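Local coordinates for protein FACT-Spt16 (PDB 5CE6) that forms the N-terminal part of the FACT subunit Spt16, a histone chaperone subunit that acts in transcription and probably binds histones H3-H4, at residues A[138-143]-A[171-176]; A[73-78]-A[306-311]; A[80-85]-A[104-109]. All coordinates share one frame; numbering follows the deposited sequence.

Interaction 1: A[138-143]-A[171-176]; sequences AIIRAI and DLWAEK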
loop_
_atom_site.group_PDB
_atom_site.type_symbol
_atom_site.label_atom_id
_atom_site.label_comp_id
_atom_site.label_asym_id
_atom_site.label_seq_id
_atom_site.Cartn_x
_atom_site.Cartn_y
_atom_site.Cartn_z
ATOM N N ALA A 138 -2.233 32.258 -12.210
ATOM C CA ALA A 138 -2.909 32.943 -11.108
ATOM C C ALA A 138 -2.566 32.284 -9.773
ATOM O O ALA A 138 -2.275 32.963 -8.787
ATOM C CB ALA A 138 -4.405 32.947 -11.326
ATOM N N ILE A 139 -2.613 30.958 -9.749
ATOM C CA ILE A 139 -2.252 30.205 -8.551
ATOM C C ILE A 139 -0.803 30.495 -8.146
ATOM O O ILE A 139 -0.506 30.717 -6.968
ATOM C CB ILE A 139 -2.455 28.682 -8.750
ATOM C CG1 ILE A 139 -3.933 28.360 -8.973
ATOM C CG2 ILE A 139 -1.930 27.919 -7.560
ATOM C CD1 ILE A 139 -4.227 26.879 -9.120
ATOM N N ILE A 140 0.089 30.508 -9.132
ATOM C CA ILE A 140 1.499 30.793 -8.889
ATOM C C ILE A 140 1.711 32.215 -8.348
ATOM O O ILE A 140 2.535 32.429 -7.454
ATOM C CB ILE A 140 2.350 30.494 -10.153
ATOM C CG1 ILE A 140 2.503 28.977 -10.329
ATOM C CG2 ILE A 140 3.716 31.158 -10.066
ATOM C CD1 ILE A 140 2.625 28.517 -11.779
ATOM N N ARG A 141 0.941 33.178 -8.857
ATOM C CA ARG A 141 0.975 34.541 -8.319
ATOM C C ARG A 141 0.509 34.622 -6.863
ATOM O O ARG A 141 1.066 35.380 -6.069
ATOM C CB ARG A 141 0.139 35.495 -9.175
ATOM C CG ARG A 141 0.751 35.826 -10.525
ATOM C CD ARG A 141 0.119 37.081 -11.117
ATOM N NE ARG A 141 -1.332 36.956 -11.221
ATOM C CZ ARG A 141 -1.965 36.380 -12.239
ATOM N NH1 ARG A 141 -1.281 35.868 -13.255
ATOM N NH2 ARG A 141 -3.289 36.312 -12.241
ATOM N N ALA A 142 -0.520 33.853 -6.520
ATOM C CA ALA A 142 -1.045 33.853 -5.155
ATOM C C ALA A 142 -0.025 33.295 -4.170
ATOM O O ALA A 142 0.151 33.839 -3.084
ATOM C CB ALA A 142 -2.346 33.073 -5.074
ATOM N N ILE A 143 0.629 32.201 -4.552
ATOM C CA ILE A 143 1.700 31.613 -3.752
ATOM C C ILE A 143 2.761 32.665 -3.430
ATOM O O ILE A 143 3.176 32.814 -2.278
ATOM C CB ILE A 143 2.367 30.429 -4.491
ATOM C CG1 ILE A 143 1.389 29.263 -4.661
ATOM C CG2 ILE A 143 3.618 29.957 -3.759
ATOM C CD1 ILE A 143 1.919 28.154 -5.555
ATOM N N ASP A 171 1.683 17.879 -16.881
ATOM C CA ASP A 171 2.887 18.234 -17.629
ATOM C C ASP A 171 3.113 19.738 -17.610
ATOM O O ASP A 171 4.213 20.216 -17.314
ATOM C CB ASP A 171 2.781 17.760 -19.083
ATOM C CG ASP A 171 3.149 16.301 -19.258
ATOM O OD1 ASP A 171 3.835 15.748 -18.372
ATOM O OD2 ASP A 171 2.760 15.714 -20.291
ATOM N N LEU A 172 2.060 20.484 -17.925
ATOM C CA LEU A 172 2.147 21.932 -17.966
ATOM C C LEU A 172 2.437 22.497 -16.577
ATOM O O LEU A 172 3.293 23.374 -16.414
ATOM C CB LEU A 172 0.855 22.528 -18.539
ATOM C CG LEU A 172 0.779 24.055 -18.616
ATOM C CD1 LEU A 172 1.944 24.604 -19.418
ATOM C CD2 LEU A 172 -0.545 24.513 -19.226
ATOM N N TRP A 173 1.725 21.982 -15.578
ATOM C CA TRP A 173 1.879 22.453 -14.210
ATOM C C TRP A 173 3.310 22.250 -13.726
ATOM O O TRP A 173 3.911 23.153 -13.145
ATOM C CB TRP A 173 0.884 21.736 -13.288
ATOM C CG TRP A 173 1.052 22.044 -11.824
ATOM C CD1 TRP A 173 1.384 21.158 -10.834
ATOM C CD2 TRP A 173 0.892 23.317 -11.180
ATOM N NE1 TRP A 173 1.444 21.799 -9.624
ATOM C CE2 TRP A 173 1.141 23.123 -9.804
ATOM C CE3 TRP A 173 0.558 24.599 -11.632
ATOM C CZ2 TRP A 173 1.072 24.167 -8.876
ATOM C CZ3 TRP A 173 0.491 25.637 -10.708
ATOM C CH2 TRP A 173 0.744 25.413 -9.346
ATOM N N ALA A 174 3.848 21.060 -13.968
ATOM C CA ALA A 174 5.213 20.757 -13.564
ATOM C C ALA A 174 6.193 21.705 -14.239
ATOM O O ALA A 174 7.157 22.161 -13.617
ATOM C CB ALA A 174 5.558 19.309 -13.884
ATOM N N GLU A 175 5.936 22.017 -15.510
ATOM C CA GLU A 175 6.792 22.934 -16.259
ATOM C C GLU A 175 6.696 24.352 -15.707
ATOM O O GLU A 175 7.696 25.064 -15.628
ATOM C CB GLU A 175 6.446 22.915 -17.753
ATOM C CG GLU A 175 7.370 23.776 -18.610
ATOM C CD GLU A 175 7.530 23.254 -20.031
ATOM O OE1 GLU A 175 6.580 22.628 -20.554
ATOM O OE2 GLU A 175 8.614 23.465 -20.620
ATOM N N LYS A 176 5.490 24.753 -15.313
ATOM C CA LYS A 176 5.274 26.087 -14.765
ATOM C C LYS A 176 5.872 26.259 -13.365
ATOM O O LYS A 176 6.358 27.339 -13.020
ATOM C CB LYS A 176 3.782 26.437 -14.764
ATOM C CG LYS A 176 3.239 26.769 -16.151
ATOM C CD LYS A 176 1.819 27.323 -16.099
ATOM C CE LYS A 176 1.361 27.845 -17.463
ATOM N NZ LYS A 176 2.088 29.067 -17.881
#

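Interaction 2: A[73-78]-A[306-311]; sequences LFLWLL and YKSYCS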
loop_
_atom_site.group_PDB
_atom_site.type_symbol
_atom_site.label_atom_id
_atom_site.label_comp_id
_atom_site.label_asym_id
_atom_site.label_seq_id
_atom_site.Cartn_x
_atom_site.Cartn_y
_atom_site.Cartn_z
ATOM N N LEU A 73 -3.851 11.580 -0.777
ATOM C CA LEU A 73 -4.207 12.802 -0.058
ATOM C C LEU A 73 -5.646 13.226 -0.343
ATOM O O LEU A 73 -6.390 13.559 0.584
ATOM C CB LEU A 73 -3.236 13.946 -0.363
ATOM C CG LEU A 73 -3.566 15.233 0.391
ATOM C CD1 LEU A 73 -3.481 15.025 1.894
ATOM C CD2 LEU A 73 -2.682 16.394 -0.050
ATOM N N PHE A 74 -6.036 13.234 -1.620
ATOM C CA PHE A 74 -7.423 13.528 -1.966
ATOM C C PHE A 74 -8.411 12.578 -1.297
ATOM O O PHE A 74 -9.425 13.019 -0.776
ATOM C CB PHE A 74 -7.641 13.518 -3.480
ATOM C CG PHE A 74 -7.212 14.776 -4.168
ATOM C CD1 PHE A 74 -8.052 15.884 -4.196
ATOM C CD2 PHE A 74 -5.998 14.842 -4.823
ATOM C CE1 PHE A 74 -7.671 17.050 -4.847
ATOM C CE2 PHE A 74 -5.607 16.001 -5.488
ATOM C CZ PHE A 74 -6.441 17.104 -5.500
ATOM N N LEU A 75 -8.119 11.277 -1.320
ATOM C CA LEU A 75 -8.972 10.294 -0.652
ATOM C C LEU A 75 -9.024 10.523 0.858
ATOM O O LEU A 75 -10.086 10.430 1.485
ATOM C CB LEU A 75 -8.468 8.868 -0.957
ATOM C CG LEU A 75 -8.762 8.400 -2.385
ATOM C CD1 LEU A 75 -7.967 7.148 -2.720
ATOM C CD2 LEU A 75 -10.244 8.124 -2.546
ATOM N N TRP A 76 -7.869 10.819 1.443
ATOM C CA TRP A 76 -7.765 11.031 2.879
ATOM C C TRP A 76 -8.552 12.263 3.291
ATOM O O TRP A 76 -9.335 12.236 4.244
ATOM C CB TRP A 76 -6.289 11.189 3.256
ATOM C CG TRP A 76 -6.008 11.305 4.727
ATOM C CD1 TRP A 76 -6.075 10.305 5.661
ATOM C CD2 TRP A 76 -5.564 12.475 5.420
ATOM N NE1 TRP A 76 -5.721 10.794 6.897
ATOM C CE2 TRP A 76 -5.395 12.121 6.774
ATOM C CE3 TRP A 76 -5.296 13.791 5.024
ATOM C CZ2 TRP A 76 -4.979 13.043 7.738
ATOM C CZ3 TRP A 76 -4.874 14.697 5.974
ATOM C CH2 TRP A 76 -4.726 14.324 7.318
ATOM N N LEU A 77 -8.365 13.344 2.542
ATOM C CA LEU A 77 -8.948 14.630 2.904
ATOM C C LEU A 77 -10.439 14.706 2.553
ATOM O O LEU A 77 -11.261 15.171 3.361
ATOM C CB LEU A 77 -8.174 15.752 2.196
ATOM C CG LEU A 77 -8.019 17.133 2.835
ATOM C CD1 LEU A 77 -7.512 17.030 4.268
ATOM C CD2 LEU A 77 -7.063 17.981 2.008
ATOM N N LEU A 78 -10.781 14.237 1.353
ATOM C CA LEU A 78 -12.100 14.479 0.762
ATOM C C LEU A 78 -12.953 13.221 0.604
ATOM O O LEU A 78 -14.166 13.308 0.405
ATOM C CB LEU A 78 -11.943 15.167 -0.597
ATOM C CG LEU A 78 -11.325 16.569 -0.543
ATOM C CD1 LEU A 78 -10.781 16.989 -1.901
ATOM C CD2 LEU A 78 -12.342 17.576 -0.050
ATOM N N TYR A 306 -10.874 -1.852 1.016
ATOM C CA TYR A 306 -12.198 -1.511 1.507
ATOM C C TYR A 306 -12.285 -0.024 1.816
ATOM O O TYR A 306 -11.521 0.488 2.628
ATOM C CB TYR A 306 -12.553 -2.331 2.753
ATOM C CG TYR A 306 -13.983 -2.118 3.219
ATOM C CD1 TYR A 306 -15.049 -2.695 2.537
ATOM C CD2 TYR A 306 -14.264 -1.350 4.343
ATOM C CE1 TYR A 306 -16.361 -2.512 2.964
ATOM C CE2 TYR A 306 -15.566 -1.163 4.777
ATOM C CZ TYR A 306 -16.609 -1.746 4.085
ATOM O OH TYR A 306 -17.910 -1.552 4.506
ATOM N N LYS A 307 -13.222 0.660 1.166
ATOM C CA LYS A 307 -13.325 2.116 1.257
ATOM C C LYS A 307 -11.965 2.788 1.067
ATOM O O LYS A 307 -11.625 3.749 1.769
ATOM C CB LYS A 307 -14.004 2.549 2.564
ATOM C CG LYS A 307 -15.459 2.089 2.673
ATOM C CD LYS A 307 -16.085 2.468 4.006
ATOM C CE LYS A 307 -16.203 3.970 4.165
ATOM N NZ LYS A 307 -17.119 4.557 3.142
ATOM N N SER A 308 -11.214 2.272 0.093
ATOM C CA SER A 308 -9.871 2.743 -0.279
ATOM C C SER A 308 -8.726 2.274 0.611
ATOM O O SER A 308 -7.578 2.575 0.310
ATOM C CB SER A 308 -9.800 4.265 -0.472
ATOM O OG SER A 308 -10.692 4.676 -1.491
ATOM N N TYR A 309 -9.028 1.540 1.686
ATOM C CA TYR A 309 -7.984 1.057 2.597
ATOM C C TYR A 309 -7.542 -0.347 2.240
ATOM O O TYR A 309 -8.368 -1.256 2.150
ATOM C CB TYR A 309 -8.436 1.146 4.069
ATOM C CG TYR A 309 -8.444 2.584 4.508
ATOM C CD1 TYR A 309 -9.535 3.407 4.229
ATOM C CD2 TYR A 309 -7.327 3.150 5.116
ATOM C CE1 TYR A 309 -9.532 4.743 4.573
ATOM C CE2 TYR A 309 -7.315 4.500 5.470
ATOM C CZ TYR A 309 -8.415 5.283 5.187
ATOM O OH TYR A 309 -8.409 6.615 5.530
ATOM N N CYS A 310 -6.237 -0.508 2.046
ATOM C CA CYS A 310 -5.669 -1.749 1.539
ATOM C C CYS A 310 -5.373 -2.744 2.654
ATOM O O CYS A 310 -5.271 -2.387 3.830
ATOM C CB CYS A 310 -4.350 -1.478 0.796
ATOM S SG CYS A 310 -4.514 -0.444 -0.675
ATOM N N SER A 311 -5.212 -4.000 2.251
ATOM C CA SER A 311 -4.795 -5.074 3.145
ATOM C C SER A 311 -4.051 -6.066 2.289
ATOM O O SER A 311 -4.097 -5.986 1.058
ATOM C CB SER A 311 -5.998 -5.741 3.827
ATOM O OG SER A 311 -6.844 -6.367 2.865
#

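Interaction 3: A[80-85]-A[104-109]; sequences FEFPET and SILESV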
loop_
_atom_site.group_PDB
_atom_site.type_symbol
_atom_site.label_atom_id
_atom_site.label_comp_id
_atom_site.label_asym_id
_atom_site.label_seq_id
_atom_site.Cartn_x
_atom_site.Cartn_y
_atom_site.Cartn_z
ATOM N N PHE A 80 -12.780 11.050 -1.790
ATOM C CA PHE A 80 -12.984 10.728 -3.200
ATOM C C PHE A 80 -11.767 11.131 -4.014
ATOM O O PHE A 80 -11.016 12.028 -3.624
ATOM C CB PHE A 80 -14.203 11.473 -3.776
ATOM C CG PHE A 80 -15.496 11.165 -3.081
ATOM C CD1 PHE A 80 -16.234 10.039 -3.422
ATOM C CD2 PHE A 80 -15.975 12.005 -2.085
ATOM C CE1 PHE A 80 -17.428 9.758 -2.778
ATOM C CE2 PHE A 80 -17.163 11.730 -1.435
ATOM C CZ PHE A 80 -17.893 10.606 -1.782
ATOM N N GLU A 81 -11.574 10.464 -5.142
ATOM C CA GLU A 81 -10.542 10.863 -6.081
ATOM C C GLU A 81 -11.005 12.091 -6.839
ATOM O O GLU A 81 -12.197 12.254 -7.109
ATOM C CB GLU A 81 -10.263 9.755 -7.087
ATOM C CG GLU A 81 -9.518 8.561 -6.524
ATOM C CD GLU A 81 -9.106 7.585 -7.604
ATOM O OE1 GLU A 81 -8.267 7.949 -8.457
ATOM O OE2 GLU A 81 -9.624 6.451 -7.601
ATOM N N PHE A 82 -10.046 12.937 -7.199
ATOM C CA PHE A 82 -10.297 14.096 -8.049
ATOM C C PHE A 82 -9.278 14.068 -9.179
ATOM O O PHE A 82 -8.231 14.716 -9.104
ATOM C CB PHE A 82 -10.181 15.389 -7.232
ATOM C CG PHE A 82 -11.397 15.696 -6.382
ATOM C CD1 PHE A 82 -11.639 15.005 -5.197
ATOM C CD2 PHE A 82 -12.284 16.696 -6.758
ATOM C CE1 PHE A 82 -12.754 15.298 -4.418
ATOM C CE2 PHE A 82 -13.400 16.996 -5.986
ATOM C CZ PHE A 82 -13.634 16.302 -4.810
ATOM N N PRO A 83 -9.564 13.290 -10.235
ATOM C CA PRO A 83 -8.611 13.178 -11.343
ATOM C C PRO A 83 -8.493 14.503 -12.086
ATOM O O PRO A 83 -9.401 15.336 -12.006
ATOM C CB PRO A 83 -9.249 12.118 -12.252
ATOM C CG PRO A 83 -10.243 11.396 -11.384
ATOM C CD PRO A 83 -10.753 12.447 -10.442
ATOM N N GLU A 84 -7.381 14.683 -12.795
ATOM C CA GLU A 84 -7.074 15.921 -13.509
ATOM C C GLU A 84 -7.359 17.171 -12.663
ATOM O O GLU A 84 -8.021 18.118 -13.107
ATOM C CB GLU A 84 -7.791 15.974 -14.861
ATOM C CG GLU A 84 -7.104 16.869 -15.874
ATOM C CD GLU A 84 -7.765 16.837 -17.234
ATOM O OE1 GLU A 84 -9.006 16.976 -17.306
ATOM O OE2 GLU A 84 -7.033 16.673 -18.232
ATOM N N THR A 85 -6.846 17.153 -11.435
ATOM C CA THR A 85 -7.058 18.245 -10.494
ATOM C C THR A 85 -5.731 18.630 -9.854
ATOM O O THR A 85 -4.930 17.767 -9.506
ATOM C CB THR A 85 -8.075 17.845 -9.401
ATOM O OG1 THR A 85 -9.356 17.613 -9.997
ATOM C CG2 THR A 85 -8.222 18.934 -8.347
ATOM N N SER A 104 -18.225 22.546 -8.291
ATOM C CA SER A 104 -19.546 22.640 -7.670
ATOM C C SER A 104 -19.609 21.726 -6.451
ATOM O O SER A 104 -20.298 22.013 -5.475
ATOM C CB SER A 104 -20.638 22.255 -8.666
ATOM O OG SER A 104 -20.672 23.156 -9.758
ATOM N N ILE A 105 -18.874 20.624 -6.518
ATOM C CA ILE A 105 -18.793 19.691 -5.407
ATOM C C ILE A 105 -17.975 20.297 -4.267
ATOM O O ILE A 105 -18.356 20.202 -3.099
ATOM C CB ILE A 105 -18.167 18.359 -5.856
ATOM C CG1 ILE A 105 -19.064 17.678 -6.890
ATOM C CG2 ILE A 105 -17.935 17.444 -4.657
ATOM C CD1 ILE A 105 -18.391 16.543 -7.629
ATOM N N LEU A 106 -16.864 20.939 -4.614
ATOM C CA LEU A 106 -15.957 21.502 -3.614
ATOM C C LEU A 106 -16.486 22.769 -2.946
ATOM O O LEU A 106 -15.938 23.211 -1.939
ATOM C CB LEU A 106 -14.573 21.752 -4.221
ATOM C CG LEU A 106 -13.767 20.498 -4.539
ATOM C CD1 LEU A 106 -12.499 20.816 -5.313
ATOM C CD2 LEU A 106 -13.418 19.740 -3.255
ATOM N N GLU A 107 -17.544 23.357 -3.501
ATOM C CA GLU A 107 -18.183 24.514 -2.870
ATOM C C GLU A 107 -18.510 24.246 -1.400
ATOM O O GLU A 107 -18.413 25.138 -0.557
ATOM C CB GLU A 107 -19.456 24.908 -3.623
ATOM C CG GLU A 107 -19.206 25.676 -4.908
ATOM C CD GLU A 107 -18.681 27.078 -4.659
ATOM O OE1 GLU A 107 -18.883 27.601 -3.544
ATOM O OE2 GLU A 107 -18.068 27.656 -5.580
ATOM N N SER A 108 -18.869 23.004 -1.100
ATOM C CA SER A 108 -19.348 22.637 0.229
ATOM C C SER A 108 -18.268 22.642 1.313
ATOM O O SER A 108 -18.586 22.656 2.501
ATOM C CB SER A 108 -20.020 21.262 0.187
ATOM O OG SER A 108 -19.091 20.255 -0.172
ATOM N N VAL A 109 -17.000 22.623 0.914
ATOM C CA VAL A 109 -15.913 22.599 1.895
ATOM C C VAL A 109 -15.326 23.989 2.181
ATOM O O VAL A 109 -14.439 24.132 3.016
ATOM C CB VAL A 109 -14.805 21.578 1.515
ATOM C CG1 VAL A 109 -15.390 20.188 1.375
ATOM C CG2 VAL A 109 -14.121 21.964 0.226
#

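Interaction 1: A[138-143]-A[171-176]
I140 runs alongside the six-membered ring of W173, the two side chains passing in opposite directions. CD1 of I140 is 3.7 Å from CZ3 of W173, and CG1 of I140 is 3.9 Å from the same CZ3. I139 meets the ring from the neighbouring position. Its CG2 lies 4.1 Å from CH2 of W173, and these two side chains cross at about a right angle. The indole bridges a wide gap, since the axes of the two short helical segments come no closer than 12.0 Å and cross at -35°. With CG of W173 anti to the backbone N (chi1 174°), the six-membered ring is carried across to helix 133-145.

This is the tight, inner part of the contact. Both helices pack on one face of the central sheet of the N-terminal lobe. V88 of that sheet touches both I139 and W173.

The outer part is looser and partly exposed. There CD1 of I140 sits 3.8 Å from CB of K176. The rest of the lysine turns away, bending at its last torsion (chi4 -69°), and NZ forms a salt bridge with D137. D137 lies on the same helix as I140. No hydrogen bond joins the two segments, but their apolar packing is backed by this salt bridge between the two helices at the more exposed side.

Interaction 2: A[73-78]-A[306-311]
L75 and S308 meet through matching first torsions. CG of L75 is anti to the carbonyl carbon (chi1 -73°), and OG of S308 is likewise anti to its own (chi1 -60°). Each group is thereby directed across the gap between the two segments. S308 belongs to the tight two-residue turn of a beta hairpin that joins strands 296-306 and 309-319. The turn is type I', with both K307 and S308 at positive phi. It is closed by two backbone bonds, Y306 N to Y309 O at 2.8 Å and Y309 N to Y306 O at 2.9 Å.

The hairpin is part of the M24 domain, which in this family has the pita-bread fold. Helix 69-78 belongs to the N-terminal lobe, so the contact joins two domains. It is small, with 110 Å² buried on both sides together.

At its centre both leucine methyls lie against the serine hydroxyl. OG of S308 is 3.6 Å from CD2 of L75 and 3.9 Å from CD1 of L75. No hydrogen bond crosses between the segments. An acetate ion, probably from the crystallisation liquor, lies about 4 Å from the L75 side chain.

A second, looser approach involves W76 and Y309. The indole is placed by a cation-pi contact with R32 and an edge-to-face contact with F195. The Y309 hydroxyl is hydrogen-bonded to E202 OE2. That hydroxyl, OH of Y309, sits at the indole edge near the ring plane, 4.4 Å from CD1 of W76.

Interaction 3: A[80-85]-A[104-109]
F82 alone carries the first segment's side of this contact, from a loop. The nearest CA atoms, those of F82 and L106, are 10.3 Å apart; the F82 side chain covers nearly half of that gap, and L106 reaches in from the other side. L106 slides past the ring in the opposite direction. CE2 of F82 is 3.8 Å from CG of L106, and CZ of F82 is 3.8 Å from CD2 of L106. The CB of each points toward the other segment; with CG of F82 anti to the carbonyl carbon (chi1 -79°), the CE2-CZ end of the ring reaches L106. The more exposed I105 adds a looser touch, its CG2 4.5 Å from CZ of F82.

Within the N-terminal lobe, the loop between helix 69-78 and strand 85-89 thus packs on helix 100-106. It enters the strand through a G1 beta bulge, in which E84 and T85 both face C58. OG1 of T85 donates to O of P83 at 3.0 Å, from well above the carbonyl plane.

L106 also packs on L78, V96 and L123. Two residues on, OG of S108 donates to O of I105 at 3.0 Å, almost straight along the C=O axis.

Overall arrangement
Interactions 1 and 3 lie within the N-terminal lobe. Interaction 2 joins that lobe to the M24 domain and is closest to the chain centre, yet it buries the least surface. Interaction 3 is mostly buried, with only I105 exposed; interactions 1 and 2 are partly buried. Interactions 1 and 3 each rest on one aromatic ring against aliphatic side chains. Interaction 2 instead sets leucine methyls against a serine hydroxyl. None has a hydrogen bond between its segments. Interactions 2 and 3 touch: F74 and L75 of helix 69-78 pack on F80, E81 and F82 of the loop that follows. Interaction 1 stands apart, its nearest atoms about 7 Å from interaction 3.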